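Local coordinates for glutamine aminotransferase class-II domain protein (Ruegeria pomeroyi, PDB 3MDN) that probably hydrolyses glutamine to release ammonia, as class-II glutamine amidotransferase domains do, though its acceptor substrate is not established, at residues R5-Y9 against L187-F191; Y198-Y202 against T237-P241; P209-Y213 against V224-P228. One frame throughout, in Å; residues are numbered along the deposited sequence.

Contact 1 (R5-Y9 against L187-F191); sequences RWAAY and LSAAF
The indole of Trp6 reaches from one beta-sheet to the next and is met there in two ways, by a hydroxyl at its rim and a methyl over its face. Its CB points toward segment 187-191, and with CG set between the backbone N and the carbonyl carbon (chi1 64°) the bicyclic ring is laid along that strand. On the pyrrole side NE1 donates a hydrogen bond to OG of Ser188 at 3.1 Å, with an N-H...O angle of 156° and the oxygen close to the ring plane. The bond gives the buried indole N-H a partner and helps fix the turn of the ring. Further round, CZ2 comes to 4.1 Å from the carbonyl carbon C of Ala189. At the far end of the benzene ring CZ3 lies 3.8 Å from CB of Ala190. That methyl sits over the face, toward its rim, and makes a CH-pi contact 4.0 Å from the centroid of the six-membered ring of Trp6. Ala8, whose CB also points across, adds a looser methyl-to-methyl touch, 4.3 Å from its CB to CB of Ala190. The two short strand segments run 34° from parallel with axes 8.4 Å apart, so they face each other across the interior and are not paired edge to edge. This is the layered packing expected of the Ntn-hydrolase sandwich to which class-II amidotransferases belong. Within it, strand 6-10 lies between strands 84-87 and 221-225, strand 109-114 supplies Met112 and Asn114 beside the indole, and helix 161-179 covers Leu187 and Phe191.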
# COMPACT_ATOMS: atom_id res chain seq x y z
N ARG D 5 8.06 -12.78 15.69
CA ARG D 5 8.53 -11.86 16.73
C ARG D 5 7.53 -10.78 17.16
O ARG D 5 7.04 -10.00 16.33
CB ARG D 5 9.84 -11.20 16.28
N TRP D 6 7.22 -10.73 18.45
CA TRP D 6 6.61 -9.54 19.04
C TRP D 6 7.42 -8.95 20.21
O TRP D 6 8.26 -9.63 20.80
CB TRP D 6 5.14 -9.76 19.39
CG TRP D 6 4.76 -10.81 20.46
CD1 TRP D 6 4.12 -12.01 20.24
CD2 TRP D 6 4.91 -10.70 21.90
NE1 TRP D 6 3.88 -12.65 21.45
CE2 TRP D 6 4.36 -11.88 22.47
CE3 TRP D 6 5.45 -9.73 22.74
CZ2 TRP D 6 4.36 -12.10 23.86
CZ3 TRP D 6 5.43 -9.96 24.11
CH2 TRP D 6 4.91 -11.13 24.66
N ALA D 7 7.18 -7.67 20.51
CA ALA D 7 7.80 -7.02 21.66
C ALA D 7 6.86 -6.01 22.33
O ALA D 7 6.09 -5.31 21.65
CB ALA D 7 9.09 -6.35 21.26
N ALA D 8 6.93 -5.94 23.65
CA ALA D 8 6.12 -5.03 24.44
C ALA D 8 6.97 -4.28 25.46
O ALA D 8 8.00 -4.78 25.92
CB ALA D 8 4.96 -5.77 25.14
N TYR D 9 6.53 -3.08 25.83
CA TYR D 9 7.32 -2.25 26.72
C TYR D 9 6.44 -1.53 27.74
O TYR D 9 5.36 -1.07 27.42
CB TYR D 9 8.18 -1.28 25.91
CG TYR D 9 9.02 -0.37 26.78
CD1 TYR D 9 10.22 -0.80 27.32
CD2 TYR D 9 8.60 0.94 27.07
CE1 TYR D 9 11.01 0.04 28.14
CE2 TYR D 9 9.38 1.79 27.91
CZ TYR D 9 10.58 1.30 28.44
OH TYR D 9 11.37 2.11 29.22
N LEU D 187 -0.54 -20.54 22.50
CA LEU D 187 -0.79 -19.15 22.82
C LEU D 187 0.35 -18.45 23.57
O LEU D 187 0.74 -18.86 24.64
CB LEU D 187 -2.06 -19.04 23.68
CG LEU D 187 -2.31 -17.58 24.14
CD1 LEU D 187 -3.71 -17.17 23.81
CD2 LEU D 187 -2.08 -17.41 25.64
N SER D 188 0.84 -17.36 23.00
CA SER D 188 1.57 -16.40 23.77
C SER D 188 0.88 -15.12 23.36
O SER D 188 0.56 -14.91 22.16
CB SER D 188 3.06 -16.38 23.38
OG SER D 188 3.19 -15.53 22.26
N ALA D 189 0.55 -14.28 24.33
CA ALA D 189 -0.17 -13.04 24.03
C ALA D 189 0.36 -11.94 24.93
O ALA D 189 0.81 -12.22 26.06
CB ALA D 189 -1.65 -13.23 24.29
N ALA D 190 0.32 -10.70 24.43
CA ALA D 190 0.57 -9.50 25.25
C ALA D 190 -0.61 -8.58 25.09
O ALA D 190 -1.23 -8.54 24.02
CB ALA D 190 1.85 -8.78 24.83
N PHE D 191 -0.95 -7.87 26.15
CA PHE D 191 -2.16 -7.06 26.14
C PHE D 191 -2.10 -6.01 27.27
O PHE D 191 -1.38 -6.20 28.22
CB PHE D 191 -3.45 -7.91 26.16
CG PHE D 191 -3.54 -8.91 27.28
CD1 PHE D 191 -2.87 -10.12 27.23
CD2 PHE D 191 -4.33 -8.65 28.40
CE1 PHE D 191 -2.95 -11.04 28.28
CE2 PHE D 191 -4.42 -9.56 29.45
CZ PHE D 191 -3.77 -10.75 29.38

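Contact 2 (Y198-Y202 against T237-P241); sequences YAARY and TELRP
Glu238 opens the contact by holding the end of Arg201, a long side chain sent across from segment 198-202. Its OE2 forms a salt bridge with NH1 of Arg201 at 3.0 Å, nearly straight at 170°. The oxygen is met on its anti side, and the carboxylate is turned 44° from the guanidinium plane. Leu239 contributes twice. Its carbonyl O accepts a second bond from the same NH1 of Arg201, at 2.9 Å and also fairly straight, and like OE2 it lies almost in the guanidinium plane. NH1 is thus gripped by a charged and a neutral acceptor, which fixes the rotation of the group. The side chain of Leu239 turns inward, its CD2 ending 3.9 Å from O of Ala199. After Arg240, CD of Pro241 lies over one guanidinium face, toward its rim, 3.8 Å from NH1 of Arg201. All this depends on the reach of the arginine: its CG is anti to the backbone N (chi1 -179°) and the chain stays extended as far as NE. The remaining amino group, NH2, is bonded to O of Ala208, so the cation ties together two separate parts of the chain. Strand 197-203 itself runs between 185-192 and 243-248, with helix 161-179 packed on Ala200 and Tyr202, while 237-238 forms an outer strand of the other large sheet, beside 212-216.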
# COMPACT_ATOMS: atom_id res chain seq x y z
N TYR D 198 0.25 -6.88 30.37
CA TYR D 198 0.04 -8.28 30.70
C TYR D 198 0.68 -9.15 29.63
O TYR D 198 0.80 -8.74 28.48
CB TYR D 198 -1.45 -8.64 30.71
CG TYR D 198 -2.26 -7.90 31.75
CD1 TYR D 198 -2.99 -6.77 31.41
CD2 TYR D 198 -2.23 -8.31 33.09
CE1 TYR D 198 -3.73 -6.09 32.36
CE2 TYR D 198 -2.98 -7.62 34.06
CZ TYR D 198 -3.73 -6.52 33.68
OH TYR D 198 -4.44 -5.80 34.61
N ALA D 199 1.02 -10.37 30.00
CA ALA D 199 1.38 -11.34 28.99
C ALA D 199 1.07 -12.71 29.54
O ALA D 199 1.19 -12.95 30.72
CB ALA D 199 2.87 -11.22 28.63
N ALA D 200 0.66 -13.61 28.67
CA ALA D 200 0.33 -14.96 29.11
C ALA D 200 0.91 -15.94 28.11
O ALA D 200 1.14 -15.59 26.96
CB ALA D 200 -1.20 -15.14 29.23
N ARG D 201 1.18 -17.14 28.57
CA ARG D 201 1.72 -18.21 27.73
C ARG D 201 1.03 -19.49 28.15
O ARG D 201 0.99 -19.82 29.34
CB ARG D 201 3.24 -18.33 27.87
CG ARG D 201 3.89 -19.40 27.01
CD ARG D 201 5.40 -19.49 27.30
NE ARG D 201 6.11 -20.41 26.42
CZ ARG D 201 7.34 -20.85 26.64
NH1 ARG D 201 7.99 -20.47 27.74
NH2 ARG D 201 7.92 -21.69 25.79
N TYR D 202 0.47 -20.19 27.16
CA TYR D 202 -0.26 -21.42 27.41
C TYR D 202 -0.32 -22.31 26.16
O TYR D 202 -0.33 -21.81 25.05
CB TYR D 202 -1.68 -21.09 27.90
CG TYR D 202 -2.59 -22.30 27.87
CD1 TYR D 202 -2.50 -23.29 28.86
CD2 TYR D 202 -3.45 -22.51 26.81
CE1 TYR D 202 -3.29 -24.43 28.82
CE2 TYR D 202 -4.25 -23.64 26.75
CZ TYR D 202 -4.16 -24.60 27.77
OH TYR D 202 -4.97 -25.73 27.70
N THR D 237 14.34 -13.37 31.51
CA THR D 237 13.66 -14.34 32.35
C THR D 237 12.60 -15.01 31.49
O THR D 237 11.75 -14.33 30.95
CB THR D 237 12.93 -13.63 33.53
OG1 THR D 237 13.87 -12.83 34.29
CG2 THR D 237 12.27 -14.68 34.46
N GLU D 238 12.63 -16.33 31.37
CA GLU D 238 11.61 -17.02 30.60
C GLU D 238 10.26 -17.06 31.36
O GLU D 238 10.22 -17.44 32.52
CB GLU D 238 12.07 -18.47 30.28
CG GLU D 238 11.04 -19.20 29.36
CD GLU D 238 11.51 -20.57 28.86
OE1 GLU D 238 12.72 -20.79 28.74
OE2 GLU D 238 10.66 -21.44 28.57
N LEU D 239 9.16 -16.69 30.71
CA LEU D 239 7.86 -16.90 31.32
C LEU D 239 7.46 -18.32 30.94
O LEU D 239 7.25 -18.62 29.78
CB LEU D 239 6.82 -15.86 30.83
CG LEU D 239 5.36 -15.96 31.31
CD1 LEU D 239 5.21 -15.67 32.80
CD2 LEU D 239 4.45 -15.01 30.51
N ARG D 240 7.38 -19.21 31.93
CA ARG D 240 7.02 -20.60 31.64
C ARG D 240 5.58 -20.76 31.13
O ARG D 240 4.71 -19.93 31.42
CB ARG D 240 7.28 -21.46 32.89
CG ARG D 240 8.76 -21.48 33.27
CD ARG D 240 9.10 -22.41 34.47
NE ARG D 240 8.10 -22.38 35.55
CZ ARG D 240 7.88 -21.34 36.36
NH1 ARG D 240 8.58 -20.21 36.24
NH2 ARG D 240 6.94 -21.43 37.30
N PRO D 241 5.33 -21.83 30.33
CA PRO D 241 3.96 -22.13 29.90
C PRO D 241 3.06 -22.31 31.13
O PRO D 241 3.54 -22.76 32.15
CB PRO D 241 4.09 -23.49 29.18
CG PRO D 241 5.53 -23.75 29.02
CD PRO D 241 6.28 -22.91 30.03

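Contact 3 (P209-Y213 against V224-P228); sequences PSVYY and VVSEP
Ser210 meets Ser226 at the open end of the hairpin: its OG donates a hydrogen bond to O of Ser226 at 2.6 Å, nearly along the C=O axis. The hydroxyl is placed there by chi1 of 59°, between backbone N and carbonyl carbon. Val211 turns to the other side, where its CG1 rests 3.8 Å from CG1 of Val224. Tyr212 lies in the antiparallel beta hairpin of strands 212-216 and 221-225 and forms a hydrogen-bonded pair with Val225. Its N gives a bond to O of Val225 and its O takes one from N of Val225, each 2.9 Å long. CG of Tyr212 lies anti to the carbonyl carbon (chi1 -62°), bringing the phenol over Pro228, whose CD makes a CH-pi contact 3.9 Å from the ring centroid. An alanine here would keep both backbone bonds but would probably leave Pro228 without the aromatic face it packs on, opening a gap over its CD. Tyr213 and Val224 form the following, non-hydrogen-bonded pair on the face shared with Val211. There CB of Tyr213 touches CG2 of Val224 at 4.0 Å, while the phenol leads away to a hydrogen bond between its OH and Glu254.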
# COMPACT_ATOMS: atom_id res chain seq x y z
N PRO D 209 4.56 -21.02 22.14
CA PRO D 209 5.41 -19.94 21.65
C PRO D 209 6.04 -19.21 22.85
O PRO D 209 5.42 -19.11 23.92
CB PRO D 209 4.44 -19.04 20.86
CG PRO D 209 3.16 -19.90 20.67
CD PRO D 209 3.13 -20.80 21.84
N SER D 210 7.27 -18.76 22.71
CA SER D 210 8.07 -18.44 23.86
C SER D 210 7.80 -17.01 24.35
O SER D 210 7.26 -16.18 23.60
CB SER D 210 9.56 -18.70 23.58
OG SER D 210 10.03 -17.94 22.49
N VAL D 211 8.08 -16.76 25.62
CA VAL D 211 7.92 -15.41 26.16
C VAL D 211 9.07 -15.16 27.12
O VAL D 211 9.37 -16.02 27.95
CB VAL D 211 6.61 -15.23 26.92
CG1 VAL D 211 6.57 -13.86 27.60
CG2 VAL D 211 5.39 -15.40 25.97
N TYR D 212 9.73 -14.00 27.00
CA TYR D 212 10.85 -13.65 27.89
C TYR D 212 10.62 -12.22 28.34
O TYR D 212 9.99 -11.46 27.62
CB TYR D 212 12.18 -13.72 27.15
CG TYR D 212 12.54 -15.09 26.62
CD1 TYR D 212 12.16 -15.47 25.35
CD2 TYR D 212 13.26 -16.01 27.39
CE1 TYR D 212 12.49 -16.71 24.82
CE2 TYR D 212 13.57 -17.27 26.88
CZ TYR D 212 13.17 -17.60 25.58
OH TYR D 212 13.44 -18.83 25.00
N TYR D 213 11.16 -11.83 29.49
CA TYR D 213 11.03 -10.45 29.95
C TYR D 213 12.26 -10.07 30.74
O TYR D 213 12.95 -10.94 31.27
CB TYR D 213 9.74 -10.20 30.76
CG TYR D 213 9.58 -11.00 32.04
CD1 TYR D 213 9.85 -10.42 33.27
CD2 TYR D 213 9.16 -12.34 32.01
CE1 TYR D 213 9.71 -11.12 34.43
CE2 TYR D 213 8.99 -13.03 33.16
CZ TYR D 213 9.27 -12.43 34.37
OH TYR D 213 9.12 -13.12 35.54
N VAL D 224 9.14 -7.19 27.19
CA VAL D 224 8.62 -8.54 27.10
C VAL D 224 8.64 -8.88 25.61
O VAL D 224 8.19 -8.11 24.79
CB VAL D 224 7.14 -8.62 27.58
CG1 VAL D 224 6.69 -10.08 27.69
CG2 VAL D 224 6.96 -7.90 28.95
N VAL D 225 9.13 -10.05 25.25
CA VAL D 225 9.42 -10.35 23.88
C VAL D 225 9.15 -11.83 23.60
O VAL D 225 9.12 -12.66 24.53
CB VAL D 225 10.88 -10.07 23.56
CG1 VAL D 225 11.19 -8.60 23.68
CG2 VAL D 225 11.78 -10.88 24.51
N SER D 226 8.95 -12.17 22.34
CA SER D 226 8.83 -13.55 21.93
C SER D 226 10.19 -14.24 21.81
O SER D 226 10.25 -15.47 21.84
CB SER D 226 8.10 -13.66 20.59
OG SER D 226 8.74 -12.88 19.62
N GLU D 227 11.27 -13.47 21.68
CA GLU D 227 12.62 -14.05 21.62
C GLU D 227 13.69 -13.03 21.99
O GLU D 227 13.66 -11.91 21.50
CB GLU D 227 12.91 -14.63 20.24
CG GLU D 227 12.46 -13.74 19.09
CD GLU D 227 13.20 -14.04 17.81
OE1 GLU D 227 12.55 -13.99 16.73
OE2 GLU D 227 14.42 -14.32 17.88
N PRO D 228 14.65 -13.41 22.86
CA PRO D 228 15.56 -12.41 23.43
C PRO D 228 16.43 -11.65 22.41
O PRO D 228 17.04 -12.27 21.53
CB PRO D 228 16.43 -13.21 24.42
CG PRO D 228 16.31 -14.64 23.99
CD PRO D 228 14.98 -14.79 23.30

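Overall arrangement
Two of the three contacts, 1 and 2, join two large antiparallel sheets of one amidotransferase-type chain, and contact 3 lies within one of them. Strands 6-10, 221-225, 212-216 and 237-238 are successive neighbours in that sheet, while 185-192 and 197-203 are neighbours in the other. Contact 1 is near the centre of the chain and the other two are farther out. Contact 3 has its centre about 7 Å from that of contact 1 and about 8 Å from that of contact 2, which are about 10 Å from each other. Along the chain contact 1 closes first, and contact 3 falls between the two segments of contact 2. The N-terminal strand is thereby built into a core completed by residues from late in the sequence.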